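Local coordinates for putative hemin storage protein (Bordetella bronchiseptica, PDB 6AU1) that cleaves deacetylated poly-beta-1,6-N-acetylglucosamine through this glycoside hydrolase domain of a longer protein, an activity that can disrupt bacterial biofilms, at residues 249-253 with 254-258; 266-269 with 270-273; 93-96 with 97-100. All blocks are in the same frame, centred on the assembly; numbering follows the deposited sequence.

Contact 1 of 3, residues 249-253 with 254-258; sequences YGQSL and PEFLK
Ser252 caps helix 253-259 through Glu255. Its OG, set anti to its own backbone nitrogen (chi1 161°), turns back to the first turn and accepts a weak but nearly straight bond from Glu255 N at 3.4 Å. A second weak bond joins the same oxygen to Glu246. Ser252 N is buried without a partner, so the return bond of a capping box is missing. Two main-chain bonds start the helix: Phe256 N to Ser252 O at 3.0 Å, with the donor tilted 29° from the carbonyl plane, and the straighter Leu257 N to Leu253 O at 2.9 Å.

Apolar contacts flank this polar core. Leu253 CD1 packs against Leu257 CG at 3.7 Å, and Gln251 CB meets Phe256 CZ at 3.8 Å. The Gln251 amide, its plane 52° from that of the Phe256 ring, extends away from the ring, where OE1 accepts from Tyr236 N and NE2 donates to Ala163 O.

Gly250, with positive phi, ends helix 246-249, and the chain then enters helix 253-259. Gln251 and Phe256 lie on strand 230-235, Ser252 and Glu255 against helix 195-223, and Leu253 also touches helix 238-241.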
loop_
_atom_site.group_PDB
_atom_site.type_symbol
_atom_site.label_atom_id
_atom_site.label_comp_id
_atom_site.label_asym_id
_atom_site.label_seq_id
_atom_site.Cartn_x
_atom_site.Cartn_y
_atom_site.Cartn_z
ATOM N N TYR A 249 -6.713 8.994 10.248
ATOM C CA TYR A 249 -6.040 8.151 9.260
ATOM C C TYR A 249 -5.260 8.946 8.213
ATOM O O TYR A 249 -4.249 8.466 7.706
ATOM C CB TYR A 249 -7.053 7.255 8.538
ATOM C CG TYR A 249 -7.376 5.961 9.251
ATOM C CD1 TYR A 249 -8.314 5.926 10.277
ATOM C CD2 TYR A 249 -6.758 4.763 8.879
ATOM C CE1 TYR A 249 -8.626 4.742 10.924
ATOM C CE2 TYR A 249 -7.071 3.568 9.514
ATOM C CZ TYR A 249 -8.005 3.562 10.530
ATOM O OH TYR A 249 -8.320 2.388 11.180
ATOM N N GLY A 250 -5.741 10.128 7.845
ATOM C CA GLY A 250 -5.078 10.872 6.783
ATOM C C GLY A 250 -5.329 10.238 5.421
ATOM O O GLY A 250 -4.539 10.405 4.485
ATOM N N GLN A 251 -6.441 9.513 5.319
ATOM C CA GLN A 251 -6.874 8.879 4.070
ATOM C C GLN A 251 -8.366 9.112 3.889
ATOM O O GLN A 251 -9.073 9.316 4.866
ATOM C CB GLN A 251 -6.591 7.378 4.080
ATOM C CG GLN A 251 -5.150 6.986 4.383
ATOM C CD GLN A 251 -4.949 5.491 4.289
ATOM O OE1 GLN A 251 -5.902 4.724 4.359
ATOM N NE2 GLN A 251 -3.701 5.065 4.125
ATOM N N SER A 252 -8.845 9.047 2.648
ATOM C CA SER A 252 -10.233 9.392 2.323
ATOM C C SER A 252 -10.649 8.697 1.036
ATOM O O SER A 252 -9.908 8.733 0.069
ATOM C CB SER A 252 -10.388 10.908 2.160
ATOM O OG SER A 252 -11.551 11.233 1.439
ATOM N N LEU A 253 -11.830 8.081 1.009
ATOM C CA LEU A 253 -12.255 7.392 -0.209
ATOM C C LEU A 253 -12.546 8.370 -1.357
ATOM O O LEU A 253 -12.043 8.164 -2.461
ATOM C CB LEU A 253 -13.472 6.499 0.060
ATOM C CG LEU A 253 -14.050 5.802 -1.172
ATOM C CD1 LEU A 253 -12.978 4.966 -1.890
ATOM C CD2 LEU A 253 -15.231 4.937 -0.774
ATOM N N PRO A 254 -13.333 9.440 -1.113
ATOM C CA PRO A 254 -13.597 10.361 -2.233
ATOM C C PRO A 254 -12.337 10.981 -2.834
ATOM O O PRO A 254 -12.232 11.091 -4.061
ATOM C CB PRO A 254 -14.460 11.456 -1.592
ATOM C CG PRO A 254 -15.071 10.825 -0.420
ATOM C CD PRO A 254 -14.104 9.818 0.089
ATOM N N GLU A 255 -11.406 11.390 -1.977
ATOM C CA GLU A 255 -10.182 12.026 -2.443
ATOM C C GLU A 255 -9.287 11.017 -3.166
ATOM O O GLU A 255 -8.632 11.366 -4.147
ATOM C CB GLU A 255 -9.424 12.666 -1.279
ATOM C CG GLU A 255 -10.166 13.841 -0.636
ATOM C CD GLU A 255 -10.396 14.984 -1.607
ATOM O OE1 GLU A 255 -9.482 15.285 -2.403
ATOM O OE2 GLU A 255 -11.494 15.580 -1.582
ATOM N N PHE A 256 -9.259 9.780 -2.682
ATOM C CA PHE A 256 -8.472 8.734 -3.344
ATOM C C PHE A 256 -9.042 8.458 -4.723
ATOM O O PHE A 256 -8.295 8.304 -5.699
ATOM C CB PHE A 256 -8.453 7.429 -2.537
ATOM C CG PHE A 256 -7.377 7.363 -1.469
ATOM C CD1 PHE A 256 -6.975 8.497 -0.778
ATOM C CD2 PHE A 256 -6.788 6.149 -1.153
ATOM C CE1 PHE A 256 -5.984 8.415 0.213
ATOM C CE2 PHE A 256 -5.792 6.065 -0.170
ATOM C CZ PHE A 256 -5.411 7.202 0.520
ATOM N N LEU A 257 -10.368 8.393 -4.808
ATOM C CA LEU A 257 -11.011 8.078 -6.082
ATOM C C LEU A 257 -10.721 9.149 -7.123
ATOM O O LEU A 257 -10.687 8.863 -8.323
ATOM C CB LEU A 257 -12.528 7.920 -5.907
ATOM C CG LEU A 257 -13.010 6.625 -5.245
ATOM C CD1 LEU A 257 -14.491 6.724 -4.869
ATOM C CD2 LEU A 257 -12.755 5.417 -6.149
ATOM N N LYS A 258 -10.516 10.383 -6.660
ATOM C CA LYS A 258 -10.253 11.494 -7.560
ATOM C C LYS A 258 -8.824 11.489 -8.090
ATOM O O LYS A 258 -8.549 12.072 -9.143
ATOM C CB LYS A 258 -10.536 12.827 -6.855
ATOM C CG LYS A 258 -12.011 13.169 -6.741
ATOM C CD LYS A 258 -12.251 14.295 -5.744
ATOM C CE LYS A 258 -11.396 15.514 -6.046
ATOM N NZ LYS A 258 -11.657 16.614 -5.071
#

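Contact 2 of 3, residues 266-269 with 270-273; sequences MAMP and NMEG
The peptide carbonyl of Met268 and the carboxylate of Glu272 are the flat groups that matter here. Glu272 N comes to Met268 O in the carbonyl plane, at 3.0 Å and with a C=O...N angle of 158°, forming the i to i+4 bond of a short helical turn. Glu272 CG lies 3.3 Å from the same Met268 O, so one carbonyl oxygen meets both the backbone and the side chain of the glutamate. The chain bends at chi2 (-78°), and the carboxylate ends up facing the end of the preceding strand. There OE2 accepts from a water at 2.8 Å, and that water also donates to Met266 O at 3.0 Å. The water therefore ties the carboxylate back to the strand end.

The two methionines run obliquely past one another. Met268 CB and Met271 CB lie 4.0 Å apart. Further out the chains meet again, where Met271 CE is 4.1 Å from Met268 SD. Met268 is fully extended beyond CG, whereas Met271 is bent at chi2 and chi3, with its methyl beside that sulfur. Outside the turn, Gln302 OE1 accepts from Met271 N, while Pro269 packs on Trp280 and Met281 of helix 277-290.

Ala267 centres an inverse gamma turn that leads out of strand 262-266, and Gly273, with positive phi, closes the helix in a Schellman motif, its N bonded to Asn270 O. This capped turn lies in the beta-to-alpha connection after the sixth strand, 262-266, of a TIM barrel, before helix 277-290.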
loop_
_atom_site.group_PDB
_atom_site.type_symbol
_atom_site.label_atom_id
_atom_site.label_comp_id
_atom_site.label_asym_id
_atom_site.label_seq_id
_atom_site.Cartn_x
_atom_site.Cartn_y
_atom_site.Cartn_z
ATOM N N MET A 266 -8.491 -2.206 1.610
ATOM C CA MET A 266 -8.143 -3.389 2.380
ATOM C C MET A 266 -9.402 -3.984 3.022
ATOM O O MET A 266 -9.783 -3.665 4.151
ATOM C CB MET A 266 -7.035 -3.039 3.385
ATOM C CG MET A 266 -5.756 -2.662 2.611
ATOM S SD MET A 266 -4.312 -2.188 3.571
ATOM C CE MET A 266 -4.913 -0.681 4.316
ATOM N N ALA A 267 -10.052 -4.844 2.240
ATOM C CA ALA A 267 -11.351 -5.426 2.582
ATOM C C ALA A 267 -11.120 -6.694 3.389
ATOM O O ALA A 267 -11.285 -7.810 2.892
ATOM C CB ALA A 267 -12.148 -5.718 1.309
ATOM N N MET A 268 -10.698 -6.496 4.632
ATOM C CA MET A 268 -10.132 -7.562 5.446
ATOM C C MET A 268 -10.779 -7.613 6.827
ATOM O O MET A 268 -10.194 -7.134 7.814
ATOM C CB MET A 268 -8.619 -7.359 5.560
ATOM C CG MET A 268 -7.904 -7.365 4.199
ATOM S SD MET A 268 -6.135 -7.047 4.357
ATOM C CE MET A 268 -5.579 -7.186 2.649
ATOM N N PRO A 269 -11.991 -8.190 6.903
ATOM C CA PRO A 269 -12.750 -8.220 8.163
ATOM C C PRO A 269 -12.045 -8.992 9.280
ATOM O O PRO A 269 -12.212 -8.646 10.442
ATOM C CB PRO A 269 -14.074 -8.900 7.769
ATOM C CG PRO A 269 -13.775 -9.623 6.473
ATOM C CD PRO A 269 -12.752 -8.772 5.781
ATOM N N ASN A 270 -11.262 -10.011 8.937
ATOM C CA ASN A 270 -10.490 -10.748 9.937
ATOM C C ASN A 270 -9.460 -9.839 10.625
ATOM O O ASN A 270 -9.393 -9.779 11.857
ATOM C CB ASN A 270 -9.807 -11.953 9.279
ATOM C CG ASN A 270 -9.292 -12.963 10.282
ATOM O OD1 ASN A 270 -8.310 -12.717 10.981
ATOM N ND2 ASN A 270 -9.935 -14.122 10.336
ATOM N N MET A 271 -8.665 -9.131 9.827
ATOM C CA MET A 271 -7.703 -8.154 10.350
ATOM C C MET A 271 -8.397 -7.054 11.153
ATOM O O MET A 271 -7.876 -6.586 12.166
ATOM C CB MET A 271 -6.894 -7.520 9.214
ATOM C CG MET A 271 -6.058 -6.315 9.669
ATOM S SD MET A 271 -5.875 -5.002 8.439
ATOM C CE MET A 271 -4.346 -5.482 7.641
ATOM N N GLU A 272 -9.579 -6.653 10.692
ATOM C CA GLU A 272 -10.330 -5.566 11.318
ATOM C C GLU A 272 -11.032 -6.009 12.600
ATOM O O GLU A 272 -11.460 -5.172 13.396
ATOM C CB GLU A 272 -11.356 -4.990 10.339
ATOM C CG GLU A 272 -10.755 -4.182 9.191
ATOM C CD GLU A 272 -10.343 -2.783 9.620
ATOM O OE1 GLU A 272 -10.900 -2.271 10.622
ATOM O OE2 GLU A 272 -9.464 -2.196 8.957
ATOM N N GLY A 273 -11.151 -7.317 12.803
ATOM C CA GLY A 273 -11.793 -7.839 13.999
ATOM C C GLY A 273 -13.309 -7.766 13.921
ATOM O O GLY A 273 -13.994 -7.606 14.940
HETATM O O HOH W 1 -8.625 -2.027 6.316
#

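Contact 3 of 3, residues 93-96 with 97-100; sequences WLPV and LTFS
Pro95 and Phe99 carry this contact, their side chains set obliquely to each other as the chain bends back after strand 89-94. Pro95 CB lies over the ring of Phe99 in an off-centre CH-pi contact, 4.3 Å from the centroid and 30° from the ring normal. Three other groups meet the ring at its edge. Pro95 O comes within 3.3 Å of Phe99 CZ, near the ring plane, and Val96 O lies in that plane, 3.9 Å from Phe99 CE2. Leu94 reaches the same corner, crossing Phe99 at about a right angle with its CG 4.2 Å from Phe99 CZ. With CG anti to the carbonyl carbon (chi1 -60°), Phe99 directs its ring back over the residues that precede the bend. Beyond it, the ring also rests on Ile141 and Ile144 of helix 135-151, and Pro95 O accepts a hydrogen bond from Tyr145 OH of that helix.

Thr98 crosses Pro95 nearly at right angles, its OG1 3.3 Å from Pro95 CB. This hydroxyl, which is hydrogen-bonded outside the two segments, sits between backbone N and carbonyl carbon (chi1 60°), which turns it to the proline. Val96 and Leu97 pass obliquely on the far side of the bend, with Val96 CG1 4.0 Å from Leu97 CD2, and both touch Phe212 of helix 195-223.

No hydrogen bond joins the two halves directly. The carboxylate of Asp162 does the bridging instead: OD1 takes the N-H of Val96, and OD2 those of Leu97 and Thr98, so three successive amides are gathered round one side chain and the backbone bend is fixed. The bend opens the loop at the C-terminal end of the third strand of a TIM barrel, the end at which enzymes of this fold generally place their active sites.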
loop_
_atom_site.group_PDB
_atom_site.type_symbol
_atom_site.label_atom_id
_atom_site.label_comp_id
_atom_site.label_asym_id
_atom_site.label_seq_id
_atom_site.Cartn_x
_atom_site.Cartn_y
_atom_site.Cartn_z
ATOM N N TRP A 93 5.298 -2.120 -5.476
ATOM C CA TRP A 93 4.685 -1.797 -4.191
ATOM C C TRP A 93 5.789 -1.256 -3.273
ATOM O O TRP A 93 6.741 -1.972 -2.948
ATOM C CB TRP A 93 4.001 -3.056 -3.635
ATOM C CG TRP A 93 3.597 -3.047 -2.203
ATOM C CD1 TRP A 93 3.196 -1.971 -1.449
ATOM C CD2 TRP A 93 3.559 -4.184 -1.339
ATOM N NE1 TRP A 93 2.906 -2.384 -0.168
ATOM C CE2 TRP A 93 3.127 -3.734 -0.073
ATOM C CE3 TRP A 93 3.847 -5.547 -1.513
ATOM C CZ2 TRP A 93 2.983 -4.594 1.021
ATOM C CZ3 TRP A 93 3.712 -6.403 -0.417
ATOM C CH2 TRP A 93 3.272 -5.918 0.829
ATOM N N LEU A 94 5.691 0.019 -2.896
ATOM C CA LEU A 94 6.758 0.680 -2.140
ATOM C C LEU A 94 6.139 1.560 -1.056
ATOM O O LEU A 94 5.048 2.071 -1.247
ATOM C CB LEU A 94 7.623 1.519 -3.096
ATOM C CG LEU A 94 9.072 1.888 -2.784
ATOM C CD1 LEU A 94 9.923 0.641 -2.516
ATOM C CD2 LEU A 94 9.655 2.735 -3.920
ATOM N N PRO A 95 6.843 1.746 0.067
ATOM C CA PRO A 95 6.360 2.697 1.078
ATOM C C PRO A 95 6.321 4.110 0.530
ATOM O O PRO A 95 7.055 4.451 -0.393
ATOM C CB PRO A 95 7.406 2.593 2.196
ATOM C CG PRO A 95 8.086 1.264 1.979
ATOM C CD PRO A 95 8.105 1.109 0.475
ATOM N N VAL A 96 5.465 4.935 1.113
ATOM C CA VAL A 96 5.433 6.343 0.791
ATOM C C VAL A 96 6.406 7.105 1.696
ATOM O O VAL A 96 7.065 8.055 1.260
ATOM C CB VAL A 96 4.010 6.903 0.950
ATOM C CG1 VAL A 96 3.970 8.395 0.573
ATOM C CG2 VAL A 96 3.017 6.095 0.086
ATOM N N LEU A 97 6.466 6.696 2.965
ATOM C CA LEU A 97 7.193 7.437 4.003
ATOM C C LEU A 97 8.215 6.617 4.786
ATOM O O LEU A 97 9.234 7.165 5.231
ATOM C CB LEU A 97 6.210 8.030 5.021
ATOM C CG LEU A 97 5.102 8.938 4.499
ATOM C CD1 LEU A 97 4.278 9.383 5.702
ATOM C CD2 LEU A 97 5.688 10.128 3.742
ATOM N N THR A 98 7.945 5.326 4.997
ATOM C CA THR A 98 8.791 4.539 5.909
ATOM C C THR A 98 10.063 4.023 5.234
ATOM O O THR A 98 10.063 2.955 4.617
ATOM C CB THR A 98 8.048 3.323 6.516
ATOM O OG1 THR A 98 7.602 2.440 5.472
ATOM C CG2 THR A 98 6.860 3.768 7.366
ATOM N N PHE A 99 11.123 4.812 5.348
ATOM C CA PHE A 99 12.460 4.412 4.930
ATOM C C PHE A 99 13.408 4.729 6.060
ATOM O O PHE A 99 13.607 5.898 6.387
ATOM C CB PHE A 99 12.875 5.139 3.650
ATOM C CG PHE A 99 11.961 4.873 2.499
ATOM C CD1 PHE A 99 12.150 3.747 1.697
ATOM C CD2 PHE A 99 10.895 5.726 2.231
ATOM C CE1 PHE A 99 11.285 3.486 0.630
ATOM C CE2 PHE A 99 10.033 5.475 1.171
ATOM C CZ PHE A 99 10.231 4.350 0.366
ATOM N N SER A 100 13.975 3.691 6.666
ATOM C CA SER A 100 14.880 3.875 7.798
ATOM C C SER A 100 16.311 4.020 7.291
ATOM O O SER A 100 17.108 3.084 7.338
ATOM C CB SER A 100 14.746 2.710 8.782
ATOM O OG SER A 100 13.447 2.721 9.376
#

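In the fold
From the N terminus, contact 3 comes first, where strand 89-94 gives way to the loop leading to helix 135-151. Contact 1 follows after the fifth parallel strand, 230-235, at the turn between helices 246-249 and 253-259, and contact 2 lies just past the next strand, 262-266. The three stand in series, none nested in or crossing another, and each closes a local turn. Contacts 1 and 2 have centres 18 Å apart, with nearest atoms about 5 Å apart but not touching; contact 3 keeps its nearest atoms about 8 Å from either. Together they join barrel strands to surrounding helices, and helix 195-223 packs against both contacts 1 and 3.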